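Local coordinates for protein propionate kinase (PDB 3KHY) that probably transfers a phosphoryl group reversibly between ATP and acetate or propionate, with magnesium as cofactor, as a member of the acetokinase family, at residues Lys284-Ser287 / Leu288-Leu291; Arg331-Ile334 / Ile335-Ala339; Asp346-Lys349 / Asn350-Ser353. All blocks are in the same frame, centred on the assembly; numbering follows the deposited sequence.

How the contacts relate
The three contacts follow one another along the chain. Contact 1 joins the end of helix 275-283 to the start of helix 287-307; contact 2 is the last turns of helix 328-337 and the exit from it, and contact 3 is helix 347-351 with its two caps. Helix 328-337 packs on strand 316-320 of the five-stranded sheet and on helix 287-307, which contact 1 begins. Centres of contacts 1 and 2 lie about 18 Å apart; those of contacts 2 and 3, about 13 Å apart, are joined directly by Arg331. Contacts 2 and 3 lie close to the predicted ATP-binding segment 322-326, and in contact 1 the Ala289 side chain is about 8 Å from that of Met275.

Contact 1: Lys284-Ser287 / Leu288-Leu291; sequences KGDS and LAKL
Asp286 caps the start of helix 287-307 with its carboxylate: OD2 accepts from Ala289 N at 2.9 Å. OD2 offers the lone pair on the side away from OD1, and the N-H points to it at 155°. This is a classical N-cap. Chi1 of -173°, with CG anti to the backbone N, carries the carboxylate toward the amides of the first turn, where OD2 also lies 3.2 Å from Leu288 N. The negative group would suit the positive end of the helix dipole. From the next amide on, the backbone takes over, with Lys290 N bound to Asp286 O and Leu291 N to Ser287 O.

Lys290 doubles back along the connection. Its CG lies 3.4 Å from Asp286 O, and CE rests on the backbone of Gly285, 3.9 Å from CA. A bend at the last torsion (chi4 -65°) then turns NZ to the carbonyl of Ala282, so the lysine ties the new helix to the end of the previous one. Gly285, with positive phi, closes that previous helix in a Schellman motif, and the next helix begins almost at once.

Leu288 and Leu291 reach the second subunit, against its Tyr160 and Glu155 respectively. The methyl of Ala289, 3.6 Å from Asp286 OD2, instead faces helix 275-283 and packs on Val278, Leu281 and Ala282.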
loop_
_atom_site.group_PDB
_atom_site.type_symbol
_atom_site.label_atom_id
_atom_site.label_comp_id
_atom_site.label_asym_id
_atom_site.label_seq_id
_atom_site.Cartn_x
_atom_site.Cartn_y
_atom_site.Cartn_z
ATOM N N LYS A 284 -25.456 -17.965 2.289
ATOM C CA LYS A 284 -26.403 -18.461 3.282
ATOM C C LYS A 284 -26.699 -17.400 4.345
ATOM O O LYS A 284 -27.534 -17.608 5.217
ATOM C CB LYS A 284 -25.877 -19.726 3.956
ATOM C CG LYS A 284 -25.719 -20.918 3.030
ATOM C CD LYS A 284 -25.249 -22.143 3.811
ATOM C CE LYS A 284 -24.815 -23.267 2.877
ATOM N NZ LYS A 284 -25.867 -23.622 1.878
ATOM N N GLY A 285 -26.007 -16.267 4.278
ATOM C CA GLY A 285 -26.264 -15.178 5.209
ATOM C C GLY A 285 -25.181 -14.875 6.240
ATOM O O GLY A 285 -25.399 -14.067 7.135
ATOM N N ASP A 286 -24.015 -15.506 6.132
ATOM C CA ASP A 286 -22.950 -15.255 7.102
ATOM C C ASP A 286 -22.338 -13.859 6.902
ATOM O O ASP A 286 -21.711 -13.594 5.871
ATOM C CB ASP A 286 -21.868 -16.329 7.002
ATOM C CG ASP A 286 -20.831 -16.205 8.087
ATOM O OD1 ASP A 286 -20.962 -16.897 9.116
ATOM O OD2 ASP A 286 -19.892 -15.400 7.930
ATOM N N SER A 287 -22.504 -12.972 7.880
ATOM C CA SER A 287 -22.102 -11.576 7.681
ATOM C C SER A 287 -20.589 -11.362 7.586
ATOM O O SER A 287 -20.143 -10.423 6.924
ATOM C CB SER A 287 -22.701 -10.652 8.752
ATOM O OG SER A 287 -22.056 -10.828 9.999
ATOM N N LEU A 288 -19.799 -12.200 8.257
ATOM C CA LEU A 288 -18.337 -12.066 8.164
ATOM C C LEU A 288 -17.815 -12.531 6.810
ATOM O O LEU A 288 -16.845 -11.967 6.282
ATOM C CB LEU A 288 -17.614 -12.816 9.290
ATOM C CG LEU A 288 -17.430 -12.105 10.642
ATOM C CD1 LEU A 288 -16.694 -13.015 11.614
ATOM C CD2 LEU A 288 -16.690 -10.760 10.500
ATOM N N ALA A 289 -18.444 -13.558 6.242
ATOM C CA ALA A 289 -18.072 -13.986 4.894
ATOM C C ALA A 289 -18.416 -12.878 3.907
ATOM O O ALA A 289 -17.660 -12.608 2.956
ATOM C CB ALA A 289 -18.800 -15.282 4.510
ATOM N N LYS A 290 -19.568 -12.248 4.117
ATOM C CA LYS A 290 -19.954 -11.109 3.297
ATOM C C LYS A 290 -18.934 -9.977 3.424
ATOM O O LYS A 290 -18.550 -9.373 2.422
ATOM C CB LYS A 290 -21.364 -10.607 3.658
ATOM C CG LYS A 290 -22.517 -11.560 3.268
ATOM C CD LYS A 290 -23.893 -10.976 3.651
ATOM C CE LYS A 290 -25.037 -11.977 3.416
ATOM N NZ LYS A 290 -25.197 -12.297 1.975
ATOM N N LEU A 291 -18.481 -9.702 4.648
ATOM C CA LEU A 291 -17.487 -8.644 4.877
ATOM C C LEU A 291 -16.165 -8.968 4.200
ATOM O O LEU A 291 -15.503 -8.083 3.652
ATOM C CB LEU A 291 -17.245 -8.427 6.379
ATOM C CG LEU A 291 -16.213 -7.346 6.721
ATOM C CD1 LEU A 291 -16.636 -5.963 6.176
ATOM C CD2 LEU A 291 -15.943 -7.280 8.227
#

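Contact 2: Arg331-Ile334 / Ile335-Ala339; sequences RKNI and ISKLA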
loop_
_atom_site.group_PDB
_atom_site.type_symbol
_atom_site.label_atom_id
_atom_site.label_comp_id
_atom_site.label_asym_id
_atom_site.label_seq_id
_atom_site.Cartn_x
_atom_site.Cartn_y
_atom_site.Cartn_z
ATOM N N ARG A 331 -16.597 -11.324 -9.597
ATOM C CA ARG A 331 -16.413 -10.367 -10.677
ATOM C C ARG A 331 -17.542 -9.325 -10.660
ATOM O O ARG A 331 -17.296 -8.138 -10.827
ATOM C CB ARG A 331 -16.388 -11.104 -12.027
ATOM C CG ARG A 331 -15.185 -12.052 -12.220
ATOM C CD ARG A 331 -15.085 -12.500 -13.697
ATOM N NE ARG A 331 -16.309 -13.201 -14.122
ATOM C CZ ARG A 331 -16.414 -14.506 -14.360
ATOM N NH1 ARG A 331 -15.367 -15.323 -14.242
ATOM N NH2 ARG A 331 -17.588 -15.004 -14.738
ATOM N N LYS A 332 -18.779 -9.779 -10.458
ATOM C CA LYS A 332 -19.919 -8.865 -10.393
ATOM C C LYS A 332 -19.728 -7.841 -9.264
ATOM O O LYS A 332 -20.015 -6.659 -9.415
ATOM C CB LYS A 332 -21.210 -9.652 -10.178
ATOM C CG LYS A 332 -22.421 -8.794 -9.801
ATOM C CD LYS A 332 -23.645 -9.670 -9.538
ATOM C CE LYS A 332 -24.882 -8.832 -9.252
ATOM N NZ LYS A 332 -26.053 -9.672 -8.847
ATOM N N ASN A 333 -19.234 -8.311 -8.130
ATOM C CA ASN A 333 -19.065 -7.450 -6.979
ATOM C C ASN A 333 -17.982 -6.414 -7.280
ATOM O O ASN A 333 -18.168 -5.221 -7.055
ATOM C CB ASN A 333 -18.708 -8.279 -5.745
ATOM C CG ASN A 333 -18.702 -7.454 -4.471
ATOM O OD1 ASN A 333 -18.086 -6.386 -4.405
ATOM N ND2 ASN A 333 -19.386 -7.948 -3.447
ATOM N N ILE A 334 -16.859 -6.870 -7.818
ATOM C CA ILE A 334 -15.780 -5.947 -8.164
ATOM C C ILE A 334 -16.226 -4.882 -9.180
ATOM O O ILE A 334 -15.945 -3.701 -9.017
ATOM C CB ILE A 334 -14.557 -6.716 -8.677
ATOM C CG1 ILE A 334 -13.948 -7.521 -7.517
ATOM C CG2 ILE A 334 -13.523 -5.764 -9.261
ATOM C CD1 ILE A 334 -12.922 -8.555 -7.962
ATOM N N ILE A 335 -16.925 -5.297 -10.230
ATOM C CA ILE A 335 -17.358 -4.344 -11.256
ATOM C C ILE A 335 -18.400 -3.377 -10.689
ATOM O O ILE A 335 -18.429 -2.182 -11.020
ATOM C CB ILE A 335 -17.886 -5.093 -12.496
ATOM C CG1 ILE A 335 -16.748 -5.899 -13.132
ATOM C CG2 ILE A 335 -18.521 -4.128 -13.502
ATOM C CD1 ILE A 335 -15.523 -5.070 -13.496
ATOM N N SER A 336 -19.257 -3.894 -9.820
ATOM C CA SER A 336 -20.205 -3.053 -9.099
ATOM C C SER A 336 -19.489 -1.876 -8.432
ATOM O O SER A 336 -19.952 -0.731 -8.484
ATOM C CB SER A 336 -20.931 -3.882 -8.036
ATOM O OG SER A 336 -21.915 -3.105 -7.394
ATOM N N LYS A 337 -18.347 -2.154 -7.816
ATOM C CA LYS A 337 -17.622 -1.106 -7.100
ATOM C C LYS A 337 -16.904 -0.139 -8.042
ATOM O O LYS A 337 -16.419 0.902 -7.616
ATOM C CB LYS A 337 -16.660 -1.735 -6.083
ATOM C CG LYS A 337 -17.422 -2.346 -4.897
ATOM C CD LYS A 337 -16.535 -3.115 -3.936
ATOM C CE LYS A 337 -17.278 -3.395 -2.620
ATOM N NZ LYS A 337 -18.610 -4.067 -2.808
ATOM N N LEU A 338 -16.831 -0.499 -9.321
ATOM C CA LEU A 338 -16.166 0.321 -10.328
ATOM C C LEU A 338 -17.178 1.106 -11.180
ATOM O O LEU A 338 -16.830 1.660 -12.214
ATOM C CB LEU A 338 -15.289 -0.547 -11.231
ATOM C CG LEU A 338 -14.005 -1.047 -10.550
ATOM C CD1 LEU A 338 -13.404 -2.239 -11.305
ATOM C CD2 LEU A 338 -12.976 0.069 -10.385
ATOM N N ALA A 339 -18.417 1.174 -10.715
ATOM C CA ALA A 339 -19.475 1.857 -11.458
ATOM C C ALA A 339 -19.108 3.301 -11.833
ATOM O O ALA A 339 -19.365 3.734 -12.951
ATOM C CB ALA A 339 -20.790 1.819 -10.674
#
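Lys337 NZ is held between two acceptors, Asn333 OD1 at 2.9 Å and the carboxylate of Glu294 from helix 287-307. The bond to Asn333 is an i to i+4 side-chain link on the last turns of the alpha-helix 328-337, and the ammonium approaches at 130° to the amide C=O. Lys337 gets there by running back along the helix: its CD passes 3.7 Å from Asn333 OD1, and the bend at the end of the chain (chi4 53°) brings NZ in to the oxygen. Glu294 holds both partners, one carboxylate oxygen in a salt bridge with Lys337 NZ and the other accepting from Asn333 ND2. Amide, ammonium and carboxylate thus form a closed polar network between the two helices, and it fixes which way round the amide of Asn333 sits.

On the buried side the contact is apolar. Ile334 and Leu338 run alongside each other in the same direction, with CG2 of Ile334 4.1 Å from CD1 of Leu338. Ile334 packs on Phe319 of strand 316-320 and on Val300 of helix 287-307, while Leu338 meets Phe343. Ile335 folds its CG1 back over the carbonyl of Arg331 and faces Leu317 and Phe319, so the helix lies against the sheet strand. Arg331 sends its guanidinium away from this turn, NE to Asn350, NH2 to Ser353 and NH1 to Gly324 O.

The backbone bonds change as the helix runs out: Lys337 N still reaches Asn333 O at 3.2 Å, but also makes a weak bond, bent to 124°, with Ile334 O at 3.1 Å.

Contact 3: Asp346-Lys349 / Asn350-Ser353; sequences DHQK and NSNS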
loop_
_atom_site.group_PDB
_atom_site.type_symbol
_atom_site.label_atom_id
_atom_site.label_comp_id
_atom_site.label_asym_id
_atom_site.label_seq_id
_atom_site.Cartn_x
_atom_site.Cartn_y
_atom_site.Cartn_z
ATOM N N ASP A 346 -22.400 -7.357 -17.874
ATOM C CA ASP A 346 -23.586 -7.985 -18.458
ATOM C C ASP A 346 -23.787 -9.307 -17.731
ATOM O O ASP A 346 -22.914 -10.184 -17.757
ATOM C CB ASP A 346 -23.399 -8.237 -19.957
ATOM C CG ASP A 346 -24.593 -8.952 -20.582
ATOM O OD1 ASP A 346 -24.778 -10.162 -20.317
ATOM O OD2 ASP A 346 -25.352 -8.303 -21.334
ATOM N N HIS A 347 -24.926 -9.459 -17.068
ATOM C CA HIS A 347 -25.091 -10.594 -16.168
ATOM C C HIS A 347 -25.074 -11.963 -16.845
ATOM O O HIS A 347 -24.456 -12.891 -16.338
ATOM C CB HIS A 347 -26.313 -10.402 -15.266
ATOM C CG HIS A 347 -26.147 -9.272 -14.296
ATOM N ND1 HIS A 347 -25.214 -9.299 -13.282
ATOM C CD2 HIS A 347 -26.766 -8.069 -14.207
ATOM C CE1 HIS A 347 -25.276 -8.168 -12.599
ATOM N NE2 HIS A 347 -26.209 -7.405 -13.138
ATOM N N GLN A 348 -25.732 -12.089 -17.994
ATOM C CA GLN A 348 -25.789 -13.381 -18.670
ATOM C C GLN A 348 -24.404 -13.763 -19.230
ATOM O O GLN A 348 -23.975 -14.909 -19.122
ATOM C CB GLN A 348 -26.904 -13.386 -19.736
ATOM C CG GLN A 348 -27.016 -14.661 -20.572
ATOM C CD GLN A 348 -27.525 -15.870 -19.784
ATOM O OE1 GLN A 348 -28.112 -15.727 -18.706
ATOM N NE2 GLN A 348 -27.306 -17.070 -20.330
ATOM N N LYS A 349 -23.688 -12.806 -19.804
ATOM C CA LYS A 349 -22.320 -13.075 -20.251
ATOM C C LYS A 349 -21.427 -13.433 -19.070
ATOM O O LYS A 349 -20.639 -14.371 -19.138
ATOM C CB LYS A 349 -21.751 -11.884 -21.039
ATOM C CG LYS A 349 -22.493 -11.666 -22.360
ATOM C CD LYS A 349 -22.294 -10.277 -22.977
ATOM C CE LYS A 349 -23.073 -10.172 -24.313
ATOM N NZ LYS A 349 -23.171 -8.781 -24.892
ATOM N N ASN A 350 -21.561 -12.694 -17.974
ATOM C CA ASN A 350 -20.804 -13.011 -16.768
ATOM C C ASN A 350 -21.113 -14.434 -16.286
ATOM O O ASN A 350 -20.214 -15.173 -15.883
ATOM C CB ASN A 350 -21.098 -11.986 -15.661
ATOM C CG ASN A 350 -20.210 -12.162 -14.452
ATOM O OD1 ASN A 350 -19.024 -12.486 -14.582
ATOM N ND2 ASN A 350 -20.771 -11.934 -13.261
ATOM N N SER A 351 -22.379 -14.829 -16.355
ATOM C CA SER A 351 -22.791 -16.122 -15.814
ATOM C C SER A 351 -22.081 -17.274 -16.506
ATOM O O SER A 351 -21.851 -18.319 -15.902
ATOM C CB SER A 351 -24.315 -16.308 -15.903
ATOM O OG SER A 351 -24.712 -16.544 -17.244
ATOM N N ASN A 352 -21.727 -17.092 -17.773
ATOM C CA ASN A 352 -20.955 -18.111 -18.472
ATOM C C ASN A 352 -19.467 -17.800 -18.629
ATOM O O ASN A 352 -18.786 -18.425 -19.444
ATOM C CB ASN A 352 -21.581 -18.425 -19.833
ATOM C CG ASN A 352 -22.827 -19.276 -19.701
ATOM O OD1 ASN A 352 -22.832 -20.263 -18.970
ATOM N ND2 ASN A 352 -23.895 -18.881 -20.379
ATOM N N SER A 353 -18.965 -16.833 -17.862
ATOM C CA SER A 353 -17.540 -16.480 -17.938
ATOM C C SER A 353 -17.075 -16.343 -19.390
ATOM O O SER A 353 -16.056 -16.915 -19.782
ATOM C CB SER A 353 -16.686 -17.528 -17.209
ATOM O OG SER A 353 -17.047 -17.631 -15.834
HETATM O O HOH W 1 -23.451 -11.405 -12.845
HETATM O O HOH W 2 -23.694 -16.439 -21.653
#
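Gln348 O is gripped from several directions at the outer face of this short helix. The hydroxyl of Ser351 gives it a 2.6 Å hydrogen bond, a water donates to it, and Asn352 N makes a weak, longer bond. Ser351 OG comes in at 123° to the C=O, and its torsion (chi1 73°), which sets the hydroxyl between the backbone N and the carbonyl carbon, folds it back onto the preceding turn.

The water on Gln348 O also accepts from Asn352 ND2 at 2.8 Å, a bridge on the exposed side. Here packing is loose: the side chains of Gln348 and Asn352 run alongside each other, but their amides are turned almost at right angles (85°), and Gln348 NE2 stays 3.9 Å from Asn352 ND2.

The inner side is closer set. Asn350 is buried, its CB 3.3 Å from Asp346 O, and its amide is fixed at both ends, OD1 by Arg331 NE and ND2 by Ala328 O. Arg331 also reaches Ser353 OG, tying this face to helix 328-337. At the margin toward solvent, a second water joins Asn350 ND2 to the edge of the exposed His347 ring, in plane and 2.8 Å from ND1.

Both helix ends are capped. Asp346 OD1 accepts from Lys349 N at 2.9 Å as the N-cap, and Ser353, with positive phi, closes the other end: Ser353 N binds Asn350 O and Glu354 N binds Lys349 O, the paired bonds of a Schellman motif.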